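Local coordinates for aldo-keto reductase family 1, member B4 (Aldose reductase) (PDB 4HBK), which probably reduces aldehydes, such as the open-chain form of sugars, to alcohols with NADPH as hydride donor, at residues 219-224 against 319-324; 237-242 against 285-290. All blocks are in the same frame, centred on the assembly; numbering follows the deposited sequence.

How the interactions relate
Going from the N terminus, the chain leaves strand 213-217, makes the turn at 219-224, runs through helix 225-233 and enters strand 237-241. Interaction 2 then pairs this strand with 287-288, closing a loop of 42 residues that carries helices 260-269 and 273-283. After helices 295-302 and 311-319 the chain reaches 319-324 and returns to the turn, so interaction 1 closes a longer loop with interaction 2 nested inside it. One contact joins the seventh and eighth strands of the barrel wall, while the other fastens the C-terminal tail to a barrel loop. They meet where His219 CD2 packs against Ala242 O, 3.2 Å apart.

Interaction 1 of 2, residues 219-224 against 319-324; sequences HANFPN and TESLNE
Asn221 and Ser321 have the nearest CA atoms across the contact, 4.5 Å apart, and Phe222 lies opposite Asn323 a little further along. Here the C-terminal tail, just out of helix 311-319, runs past a loop of the (beta/alpha)8 barrel, the one between strand 213-217 and helix 225-233. The loop opens with a type I beta turn from His219 to Phe222, while the tail is irregular, with a cis peptide between Leu322 and Asn323. One bond joins the two backbones, Glu324 N to Asn221 O at 2.9 Å; its N-H is bent (135°), although the donor stands almost in line with the C=O. The same oxygen also receives a CA-H...O contact from Asn323 CA at 3.0 Å.

The side chain of Asn221 reaches over to the tail, where its OD1 takes a weak, bent bond from Leu322 N (3.3 Å, 134°). The two side chains run at a slant to each other, with the Asn221 amide beside Leu322 CB and CG. Ser321 OG is placed to bond Ala220 O, but it sits too close to Asn323 CB in the model, so this bond is doubtful and both side chains are less surely placed. As modelled, Asn323 crosses the Pro223 ring at about a right angle, with ND2 3.6 Å from Pro223 CD. Ala220 packs on Leu277 and Pro223 on Tyr280, both of helix 273-283, and on the tail side Lys259 NZ bonds Glu320 O.

Phe222 swings its ring away from its own backbone N (chi1 -167°), toward the end of the tail segment. Asn323 C lies at the ring edge, near its plane, whereas the Glu324 carbonyl comes in obliquely and its C stands 3.6 Å from Phe222 CD1.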
loop_
_atom_site.group_PDB
_atom_site.type_symbol
_atom_site.label_atom_id
_atom_site.label_comp_id
_atom_site.label_asym_id
_atom_site.label_seq_id
_atom_site.Cartn_x
_atom_site.Cartn_y
_atom_site.Cartn_z
ATOM N N HIS A 219 -0.876 11.822 3.162
ATOM C CA HIS A 219 0.311 12.656 3.262
ATOM C C HIS A 219 -0.097 14.031 3.775
ATOM O O HIS A 219 -1.290 14.320 3.941
ATOM C CB HIS A 219 1.022 12.760 1.912
ATOM C CG HIS A 219 0.109 13.134 0.792
ATOM N ND1 HIS A 219 -0.239 14.439 0.529
ATOM C CD2 HIS A 219 -0.566 12.373 -0.101
ATOM C CE1 HIS A 219 -1.069 14.472 -0.500
ATOM N NE2 HIS A 219 -1.290 13.230 -0.898
ATOM N N ALA A 220 0.889 14.878 4.041
ATOM C CA ALA A 220 0.617 16.148 4.692
ATOM C C ALA A 220 -0.348 17.020 3.897
ATOM O O ALA A 220 -1.011 17.867 4.474
ATOM C CB ALA A 220 1.920 16.892 4.972
ATOM N N ASN A 221 -0.434 16.812 2.584
ATOM C CA ASN A 221 -1.347 17.596 1.749
ATOM C C ASN A 221 -2.676 16.891 1.536
ATOM O O ASN A 221 -3.556 17.410 0.848
ATOM C CB ASN A 221 -0.718 17.950 0.392
ATOM C CG ASN A 221 -0.117 19.346 0.371
ATOM O OD1 ASN A 221 -0.310 20.140 1.300
ATOM N ND2 ASN A 221 0.601 19.659 -0.698
ATOM N N PHE A 222 -2.805 15.702 2.117
ATOM C CA PHE A 222 -4.083 14.994 2.156
ATOM C C PHE A 222 -4.129 14.033 3.339
ATOM O O PHE A 222 -3.859 12.839 3.195
ATOM C CB PHE A 222 -4.348 14.251 0.851
ATOM C CG PHE A 222 -5.757 13.777 0.720
ATOM C CD1 PHE A 222 -6.790 14.684 0.575
ATOM C CD2 PHE A 222 -6.057 12.430 0.766
ATOM C CE1 PHE A 222 -8.109 14.249 0.470
ATOM C CE2 PHE A 222 -7.361 11.994 0.662
ATOM C CZ PHE A 222 -8.391 12.905 0.510
ATOM N N PRO A 223 -4.464 14.558 4.524
ATOM C CA PRO A 223 -4.273 13.783 5.754
ATOM C C PRO A 223 -5.248 12.619 5.896
ATOM O O PRO A 223 -4.952 11.690 6.643
ATOM C CB PRO A 223 -4.482 14.825 6.870
ATOM C CG PRO A 223 -4.365 16.174 6.185
ATOM C CD PRO A 223 -4.907 15.934 4.802
ATOM N N ASN A 224 -6.369 12.655 5.186
ATOM C CA ASN A 224 -7.347 11.562 5.234
ATOM C C ASN A 224 -7.702 11.183 6.668
ATOM O O ASN A 224 -7.814 9.999 6.985
ATOM C CB ASN A 224 -6.784 10.334 4.514
ATOM C CG ASN A 224 -7.804 9.650 3.628
ATOM O OD1 ASN A 224 -9.007 9.802 3.821
ATOM N ND2 ASN A 224 -7.324 8.886 2.642
ATOM N N THR A 319 -2.700 21.826 9.938
ATOM C CA THR A 319 -3.406 23.063 9.602
ATOM C C THR A 319 -2.965 23.687 8.266
ATOM O O THR A 319 -3.735 24.420 7.635
ATOM C CB THR A 319 -3.353 24.103 10.749
ATOM O OG1 THR A 319 -2.023 24.613 10.887
ATOM C CG2 THR A 319 -3.781 23.473 12.054
ATOM N N GLU A 320 -1.742 23.383 7.830
ATOM C CA GLU A 320 -1.222 23.907 6.563
ATOM C C GLU A 320 -1.571 23.039 5.344
ATOM O O GLU A 320 -1.269 23.398 4.202
ATOM C CB GLU A 320 0.298 24.090 6.643
ATOM C CG GLU A 320 0.748 25.079 7.704
ATOM C CD GLU A 320 0.302 26.500 7.408
ATOM O OE1 GLU A 320 -0.013 26.791 6.229
ATOM O OE2 GLU A 320 0.266 27.318 8.358
ATOM N N SER A 321 -2.206 21.898 5.585
ATOM C CA SER A 321 -2.553 20.979 4.503
ATOM C C SER A 321 -3.446 21.632 3.442
ATOM O O SER A 321 -4.232 22.524 3.758
ATOM C CB SER A 321 -3.251 19.750 5.073
ATOM O OG SER A 321 -3.578 18.860 4.028
ATOM N N LEU A 322 -3.349 21.162 2.196
ATOM C CA LEU A 322 -4.101 21.759 1.081
ATOM C C LEU A 322 -5.642 21.761 1.158
ATOM O O LEU A 322 -6.243 22.807 0.909
ATOM C CB LEU A 322 -3.599 21.279 -0.290
ATOM C CG LEU A 322 -2.614 22.258 -0.941
ATOM C CD1 LEU A 322 -2.447 21.967 -2.426
ATOM C CD2 LEU A 322 -3.067 23.703 -0.732
ATOM N N ASN A 323 -6.308 20.639 1.431
ATOM C CA ASN A 323 -5.796 19.291 1.290
ATOM C C ASN A 323 -6.551 18.694 0.113
ATOM O O ASN A 323 -7.774 18.745 0.060
ATOM C CB ASN A 323 -6.028 18.464 2.565
ATOM C CG ASN A 323 -7.510 18.376 2.982
ATOM O OD1 ASN A 323 -8.422 18.512 2.167
ATOM N ND2 ASN A 323 -7.739 18.131 4.269
ATOM N N GLU A 324 -5.832 18.161 -0.857
ATOM C CA GLU A 324 -6.482 17.751 -2.088
ATOM C C GLU A 324 -6.006 16.370 -2.490
ATOM O O GLU A 324 -4.808 16.083 -2.452
ATOM C CB GLU A 324 -6.173 18.757 -3.197
ATOM C CG GLU A 324 -5.161 18.249 -4.211
ATOM C CD GLU A 324 -4.509 19.356 -5.023
ATOM O OE1 GLU A 324 -3.464 19.080 -5.662
ATOM O OE2 GLU A 324 -5.036 20.494 -5.022
#

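Interaction 2 of 2, residues 237-242 against 285-290; sequences TVTAYA and KLIVVP
The peptide groups of Val238 and Ile287 meet edge on, in neighbouring parallel strands of the (beta/alpha)8 barrel. Ile287 N lies in the carbonyl plane of Val238 O, 3.0 Å away, whereas Ala240 N is tilted 28° from the plane of Ile287 O yet makes a nearly straight bond of 2.9 Å. Further along, Val289 N reaches Ala240 O only weakly. Waters bridge both ends, one from Val238 N to Lys285 O and one from Ala242 N to Val289 O.

Thr239 and Ile287 share one face of the sheet; Ala240 and Val288 take the other and pack on Leu281 of helix 273-283. With CG2 anti to the backbone N, Thr239 sends that methyl to Val289 CG2 (3.8 Å), while its OG1 meets Ile287 CB at 3.4 Å and bonds Asn213 ND2. Tyr241 OH bonds Asn194 OD1, and its side chain lies about 7 Å from those of Tyr82, the predicted proton donor, and Lys111. In related reductases the matching tyrosine stacks on the nicotinamide. The Val238 and Leu286 side chains run alongside each other in the same direction, with Val238 CB 3.7 Å from Leu286 CD2.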
loop_
_atom_site.group_PDB
_atom_site.type_symbol
_atom_site.label_atom_id
_atom_site.label_comp_id
_atom_site.label_asym_id
_atom_site.label_seq_id
_atom_site.Cartn_x
_atom_site.Cartn_y
_atom_site.Cartn_z
ATOM N N THR A 237 -4.999 -1.818 10.665
ATOM C CA THR A 237 -3.831 -0.955 10.549
ATOM C C THR A 237 -3.966 -0.232 9.221
ATOM O O THR A 237 -4.681 -0.694 8.322
ATOM C CB THR A 237 -2.529 -1.731 10.544
ATOM O OG1 THR A 237 -2.471 -2.547 9.366
ATOM C CG2 THR A 237 -2.403 -2.594 11.812
ATOM N N VAL A 238 -3.278 0.895 9.090
ATOM C CA VAL A 238 -3.450 1.733 7.921
ATOM C C VAL A 238 -2.113 2.080 7.312
ATOM O O VAL A 238 -1.198 2.503 8.007
ATOM C CB VAL A 238 -4.194 3.030 8.268
ATOM C CG1 VAL A 238 -4.416 3.862 7.013
ATOM C CG2 VAL A 238 -5.535 2.707 8.938
ATOM N N THR A 239 -2.012 1.908 6.002
ATOM C CA THR A 239 -0.782 2.187 5.292
ATOM C C THR A 239 -0.993 3.400 4.419
ATOM O O THR A 239 -2.013 3.520 3.731
ATOM C CB THR A 239 -0.372 0.995 4.413
ATOM O OG1 THR A 239 -0.033 -0.119 5.252
ATOM C CG2 THR A 239 0.825 1.353 3.517
ATOM N N ALA A 240 -0.026 4.309 4.454
ATOM C CA ALA A 240 -0.100 5.505 3.643
ATOM C C ALA A 240 0.636 5.250 2.356
ATOM O O ALA A 240 1.831 4.994 2.368
ATOM C CB ALA A 240 0.534 6.669 4.368
ATOM N N TYR A 241 -0.066 5.310 1.235
ATOM C CA TYR A 241 0.657 5.316 -0.011
ATOM C C TYR A 241 0.829 6.748 -0.517
ATOM O O TYR A 241 0.140 7.668 -0.062
ATOM C CB TYR A 241 0.066 4.343 -1.040
ATOM C CG TYR A 241 -1.179 4.757 -1.795
ATOM C CD1 TYR A 241 -1.142 5.743 -2.777
ATOM C CD2 TYR A 241 -2.376 4.078 -1.594
ATOM C CE1 TYR A 241 -2.297 6.088 -3.502
ATOM C CE2 TYR A 241 -3.523 4.404 -2.305
ATOM C CZ TYR A 241 -3.484 5.402 -3.253
ATOM O OH TYR A 241 -4.639 5.693 -3.938
ATOM N N ALA A 242 1.775 6.929 -1.433
ATOM C CA ALA A 242 2.173 8.267 -1.868
ATOM C C ALA A 242 2.401 9.171 -0.660
ATOM O O ALA A 242 1.856 10.276 -0.604
ATOM C CB ALA A 242 1.116 8.864 -2.786
ATOM N N LYS A 285 0.646 6.729 13.649
ATOM C CA LYS A 285 0.509 5.275 13.773
ATOM C C LYS A 285 0.231 4.597 12.437
ATOM O O LYS A 285 -0.511 3.616 12.371
ATOM C CB LYS A 285 -0.558 4.914 14.814
ATOM C CG LYS A 285 -0.359 5.648 16.133
ATOM C CD LYS A 285 -0.550 4.745 17.336
ATOM C CE LYS A 285 -1.992 4.752 17.839
ATOM N NZ LYS A 285 -2.106 4.222 19.249
ATOM N N LEU A 286 0.845 5.129 11.380
ATOM C CA LEU A 286 0.682 4.604 10.022
ATOM C C LEU A 286 1.915 3.818 9.601
ATOM O O LEU A 286 3.014 4.056 10.105
ATOM C CB LEU A 286 0.471 5.756 9.032
ATOM C CG LEU A 286 -0.700 6.675 9.394
ATOM C CD1 LEU A 286 -0.717 7.929 8.538
ATOM C CD2 LEU A 286 -2.031 5.926 9.265
ATOM N N ILE A 287 1.716 2.867 8.696
ATOM C CA ILE A 287 2.813 2.261 7.952
ATOM C C ILE A 287 3.066 3.187 6.775
ATOM O O ILE A 287 2.148 3.862 6.326
ATOM C CB ILE A 287 2.415 0.874 7.416
ATOM C CG1 ILE A 287 2.160 -0.105 8.579
ATOM C CG2 ILE A 287 3.474 0.336 6.485
ATOM C CD1 ILE A 287 0.690 -0.378 8.840
ATOM N N VAL A 288 4.297 3.259 6.280
ATOM C CA VAL A 288 4.544 4.055 5.081
ATOM C C VAL A 288 5.287 3.243 4.029
ATOM O O VAL A 288 6.190 2.467 4.359
ATOM C CB VAL A 288 5.311 5.376 5.396
ATOM C CG1 VAL A 288 4.501 6.240 6.371
ATOM C CG2 VAL A 288 6.709 5.080 5.945
ATOM N N VAL A 289 4.917 3.434 2.765
ATOM C CA VAL A 289 5.553 2.718 1.666
ATOM C C VAL A 289 5.975 3.697 0.560
ATOM O O VAL A 289 5.462 3.649 -0.557
ATOM C CB VAL A 289 4.639 1.576 1.114
ATOM C CG1 VAL A 289 4.454 0.477 2.171
ATOM C CG2 VAL A 289 3.281 2.117 0.701
ATOM N N PRO A 290 6.939 4.587 0.871
ATOM C CA PRO A 290 7.425 5.559 -0.114
ATOM C C PRO A 290 8.035 4.847 -1.318
ATOM O O PRO A 290 8.864 3.952 -1.137
ATOM C CB PRO A 290 8.511 6.322 0.653
ATOM C CG PRO A 290 8.967 5.374 1.700
ATOM C CD PRO A 290 7.711 4.647 2.123
HETATM O O HOH W 1 -2.482 1.896 11.581
HETATM O O HOH W 2 3.476 4.415 -2.394
#